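Local coordinates for protein amidase (PDB 5EWQ) that probably hydrolyses amide bonds as a member of the amidase signature family, to which the glutamyl-tRNA(Gln) amidotransferase A subunit also belongs, at residues A[209-214]-A[218-223]; A[70-75]-A[161-166]. All coordinates share one frame; numbering follows the deposited sequence.

Overall arrangement
Both contacts lay a helix against a strand of the same mixed sheet. Contact 1 joins helix 206-213 to strand 219-223. Contact 2 joins helix 64-79 to strand 161-166. Strand 118-122 lies between the two strands. Both contacts are buried and rest on apolar side-chain contacts. Contact 1 is the deeper, with its centre about 7 Å from the centre of the chain, against about 16 Å for contact 2. Contact 1 packs valines on an alanine, close to the strand backbone. Contact 2 uses longer leucine and tyrosine side chains across a wider gap. The two meet where Arg74 NH2 probably donates a hydrogen bond to Ala214 O, 3.0 Å away.

Contact 1 (A[209-214]-A[218-223]); sequences ATVVAA and PLAVGT
Val211 meets Ala220 through one methyl, with Val211 CG2 3.7 Å from Ala220 CB. Its chi1 of -69° puts CG1 anti to the carbonyl carbon, which leaves CG2 on the strand side. Val212, the next residue, reaches back toward the beginning of 218-223 with CG1. This methyl is anti to its own carbonyl carbon (chi1 -71°) and touches Pro218, Leu219 and Ala220. Val212 CG1 sits 3.6 Å from Pro218 O and 3.8 Å from Leu219 C, so it packs on the backbone there. Val212 CG1 also lies 3.9 Å from Ala220 CB. The single methyl of Ala220 is therefore touched by one branch from each valine. The small side chain is consistent with the close approach of the axes of 209-213 and 219-223, 7.6 Å. They run nearly antiparallel, at 170°. Backbone bonds from Ala213 N to Ala209 O and from Ala214 N to Thr210 O hold the last turn. The chain leaves the helix at Ala214, and three residues return it to Pro218. Leu219 and Val221 touch Leu276 of helix 270-280 on the other face of strand 219-223, which is bonded along its edges to strands 118-122 and 263-267. Thr223 OG1 is hydrogen-bonded to Lys122 NZ, and Thr223 N to Ser205 OG, in the serine- and glycine-rich sequence that leads into helix 206-213. A helix entered from such a sequence and packed on the central mixed sheet is characteristic of the amidase signature fold.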
# COMPACT_ATOMS: atom_id res chain seq x y z
N ALA A 209 -0.66 3.57 -4.20
CA ALA A 209 -2.06 3.82 -4.48
C ALA A 209 -2.24 4.44 -5.86
O ALA A 209 -3.22 4.16 -6.55
CB ALA A 209 -2.66 4.72 -3.42
N THR A 210 -1.28 5.26 -6.26
CA THR A 210 -1.38 6.01 -7.50
C THR A 210 -1.14 5.14 -8.73
O THR A 210 -1.82 5.29 -9.75
CB THR A 210 -0.38 7.18 -7.52
OG1 THR A 210 -0.50 7.95 -6.32
CG2 THR A 210 -0.63 8.09 -8.72
N VAL A 211 -0.18 4.23 -8.64
CA VAL A 211 0.19 3.38 -9.77
C VAL A 211 -0.95 2.48 -10.23
O VAL A 211 -1.05 2.14 -11.40
CB VAL A 211 1.42 2.50 -9.44
CG1 VAL A 211 2.67 3.35 -9.31
CG2 VAL A 211 1.18 1.70 -8.16
N VAL A 212 -1.83 2.10 -9.30
CA VAL A 212 -2.98 1.29 -9.65
C VAL A 212 -4.19 2.17 -9.97
O VAL A 212 -5.09 1.76 -10.70
CB VAL A 212 -3.35 0.30 -8.53
CG1 VAL A 212 -2.30 -0.80 -8.42
CG2 VAL A 212 -3.51 1.02 -7.20
N ALA A 213 -4.19 3.38 -9.43
CA ALA A 213 -5.26 4.33 -9.71
C ALA A 213 -5.14 4.90 -11.12
O ALA A 213 -6.13 5.05 -11.82
CB ALA A 213 -5.26 5.45 -8.68
N ALA A 214 -3.91 5.21 -11.52
CA ALA A 214 -3.66 5.79 -12.83
C ALA A 214 -3.27 4.73 -13.85
O ALA A 214 -2.79 5.05 -14.94
CB ALA A 214 -2.57 6.85 -12.73
N PRO A 218 -0.98 -3.13 -12.63
CA PRO A 218 -2.19 -3.86 -12.24
C PRO A 218 -2.28 -3.99 -10.72
O PRO A 218 -3.36 -3.83 -10.15
CB PRO A 218 -2.02 -5.24 -12.89
CG PRO A 218 -0.88 -5.09 -13.85
CD PRO A 218 -0.01 -4.02 -13.29
N LEU A 219 -1.15 -4.28 -10.09
CA LEU A 219 -1.10 -4.50 -8.65
C LEU A 219 0.04 -3.71 -8.02
O LEU A 219 0.97 -3.28 -8.71
CB LEU A 219 -0.94 -5.99 -8.34
CG LEU A 219 -2.00 -6.90 -8.95
CD1 LEU A 219 -1.66 -8.35 -8.71
CD2 LEU A 219 -3.36 -6.57 -8.39
N ALA A 220 -0.03 -3.51 -6.71
CA ALA A 220 1.00 -2.77 -5.99
C ALA A 220 1.13 -3.23 -4.55
O ALA A 220 0.17 -3.73 -3.95
CB ALA A 220 0.70 -1.28 -6.04
N VAL A 221 2.32 -3.06 -3.99
CA VAL A 221 2.59 -3.44 -2.60
C VAL A 221 2.85 -2.21 -1.74
O VAL A 221 3.70 -1.38 -2.08
CB VAL A 221 3.79 -4.40 -2.50
CG1 VAL A 221 4.08 -4.73 -1.04
CG2 VAL A 221 3.52 -5.67 -3.29
N GLY A 222 2.13 -2.10 -0.63
CA GLY A 222 2.32 -1.01 0.29
C GLY A 222 2.63 -1.50 1.69
O GLY A 222 2.46 -2.68 2.00
N THR A 223 3.09 -0.59 2.55
CA THR A 223 3.37 -0.92 3.94
C THR A 223 2.56 -0.02 4.86
O THR A 223 2.24 1.11 4.50
CB THR A 223 4.87 -0.77 4.28
OG1 THR A 223 5.24 0.61 4.22
CG2 THR A 223 5.72 -1.57 3.31

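Contact 2 (A[70-75]-A[161-166]); sequences IYLFRI and FVLGKA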
# COMPACT_ATOMS: atom_id res chain seq x y z
N ILE A 70 2.99 -0.83 -22.23
CA ILE A 70 1.92 0.14 -22.01
C ILE A 70 2.12 0.91 -20.71
O ILE A 70 2.04 2.13 -20.68
CB ILE A 70 0.54 -0.53 -22.00
CG1 ILE A 70 0.25 -1.18 -23.35
CG2 ILE A 70 -0.55 0.48 -21.66
CD1 ILE A 70 -1.07 -1.92 -23.40
N TYR A 71 2.40 0.17 -19.64
CA TYR A 71 2.60 0.77 -18.32
C TYR A 71 3.80 1.72 -18.32
O TYR A 71 3.71 2.83 -17.82
CB TYR A 71 2.79 -0.32 -17.27
CG TYR A 71 1.52 -1.08 -16.97
CD1 TYR A 71 0.31 -0.41 -16.81
CD2 TYR A 71 1.52 -2.46 -16.85
CE1 TYR A 71 -0.86 -1.09 -16.54
CE2 TYR A 71 0.35 -3.15 -16.57
CZ TYR A 71 -0.83 -2.46 -16.42
OH TYR A 71 -2.00 -3.14 -16.14
N LEU A 72 4.92 1.26 -18.88
CA LEU A 72 6.11 2.09 -18.98
C LEU A 72 5.84 3.35 -19.80
O LEU A 72 6.34 4.43 -19.48
CB LEU A 72 7.26 1.30 -19.61
CG LEU A 72 7.79 0.10 -18.83
CD1 LEU A 72 8.91 -0.59 -19.59
CD2 LEU A 72 8.25 0.52 -17.44
N PHE A 73 5.04 3.20 -20.85
CA PHE A 73 4.67 4.33 -21.70
C PHE A 73 3.79 5.32 -20.94
O PHE A 73 3.93 6.53 -21.10
CB PHE A 73 3.95 3.83 -22.96
CG PHE A 73 3.51 4.93 -23.88
CD1 PHE A 73 4.44 5.68 -24.58
CD2 PHE A 73 2.17 5.22 -24.05
CE1 PHE A 73 4.04 6.69 -25.44
CE2 PHE A 73 1.76 6.23 -24.90
CZ PHE A 73 2.70 6.96 -25.59
N ARG A 74 2.89 4.80 -20.12
CA ARG A 74 2.00 5.64 -19.33
C ARG A 74 2.75 6.37 -18.22
O ARG A 74 2.48 7.53 -17.94
CB ARG A 74 0.86 4.81 -18.73
CG ARG A 74 -0.13 4.29 -19.76
CD ARG A 74 -1.29 3.57 -19.09
NE ARG A 74 -2.02 4.44 -18.17
CZ ARG A 74 -3.02 5.23 -18.53
NH1 ARG A 74 -3.42 5.26 -19.80
NH2 ARG A 74 -3.63 5.99 -17.63
N ILE A 75 3.71 5.68 -17.60
CA ILE A 75 4.54 6.29 -16.58
C ILE A 75 5.39 7.41 -17.18
O ILE A 75 5.60 8.45 -16.56
CB ILE A 75 5.47 5.25 -15.90
CG1 ILE A 75 4.63 4.20 -15.16
CG2 ILE A 75 6.43 5.92 -14.93
CD1 ILE A 75 5.46 3.08 -14.56
N PHE A 161 6.62 -10.32 -11.50
CA PHE A 161 7.90 -9.64 -11.48
C PHE A 161 7.72 -8.18 -11.08
O PHE A 161 6.66 -7.59 -11.30
CB PHE A 161 8.59 -9.73 -12.85
CG PHE A 161 7.94 -8.90 -13.92
CD1 PHE A 161 6.82 -9.36 -14.59
CD2 PHE A 161 8.46 -7.66 -14.26
CE1 PHE A 161 6.23 -8.60 -15.58
CE2 PHE A 161 7.87 -6.89 -15.24
CZ PHE A 161 6.75 -7.36 -15.91
N VAL A 162 8.76 -7.59 -10.50
CA VAL A 162 8.70 -6.21 -10.05
C VAL A 162 8.90 -5.24 -11.22
O VAL A 162 9.99 -5.15 -11.78
CB VAL A 162 9.74 -5.91 -8.96
CG1 VAL A 162 9.60 -4.48 -8.47
CG2 VAL A 162 9.58 -6.89 -7.81
N LEU A 163 7.84 -4.51 -11.57
CA LEU A 163 7.91 -3.53 -12.64
C LEU A 163 8.74 -2.33 -12.23
O LEU A 163 9.54 -1.81 -13.02
CB LEU A 163 6.50 -3.08 -13.04
CG LEU A 163 6.40 -1.95 -14.06
CD1 LEU A 163 7.01 -2.38 -15.39
CD2 LEU A 163 4.96 -1.50 -14.24
N GLY A 164 8.56 -1.88 -10.99
CA GLY A 164 9.29 -0.75 -10.47
C GLY A 164 8.95 -0.47 -9.02
O GLY A 164 8.36 -1.31 -8.34
N LYS A 165 9.32 0.71 -8.54
CA LYS A 165 9.04 1.08 -7.16
C LYS A 165 8.24 2.38 -7.06
O LYS A 165 8.38 3.27 -7.89
CB LYS A 165 10.34 1.19 -6.36
CG LYS A 165 11.04 -0.15 -6.19
CD LYS A 165 12.27 -0.05 -5.31
CE LYS A 165 12.87 -1.43 -5.08
NZ LYS A 165 14.11 -1.38 -4.25
N ALA A 166 7.39 2.47 -6.04
CA ALA A 166 6.46 3.58 -5.90
C ALA A 166 6.94 4.63 -4.92
O ALA A 166 7.66 4.33 -3.96
CB ALA A 166 5.10 3.06 -5.48
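Leu163 points from its strand toward the helix and divides its two methyls between Tyr71 and Leu72. Leu163 CD1 lies 3.8 Å from Leu72 CD2. The other branch, Leu163 CD2, lies 3.9 Å from Tyr71 CB. Leu163 CG is anti to the backbone N (chi1 174°), which carries the fork out from the strand. The Leu72 side chain leaves the helix at a slant, yet one of its methyls still reaches the strand residue. Leu72 and Leu163 pass alongside each other, pointing in opposite directions. Tyr71 offers chiefly the base of its side chain to Leu163. Its CG lies anti to its own carbonyl carbon (chi1 -71°), and its side chain goes on to touch Pro118 and, at the hydroxyl end, Pro218. Pro118, at the start of strand 118-122, touches both the tyrosine and the leucine. This is a helix laid on the edge region of the central mixed sheet of the amidase fold, where strand 161-166 runs between strands 88-91 and 118-122. The backbones stay well apart, with Leu72 CA and Leu163 CA 8.7 Å from each other. Side chains alone bridge the gap. Within the helix, Ile75 N bonds back to Tyr71 O, which places Ile75 one turn on from the tyrosine. Its CB also points toward the strand. Leu72 and Ile75 both pack on Ile91 of the outermost strand 88-91, while helix 35-45 packs against 70-75 through Ile70 and Tyr71.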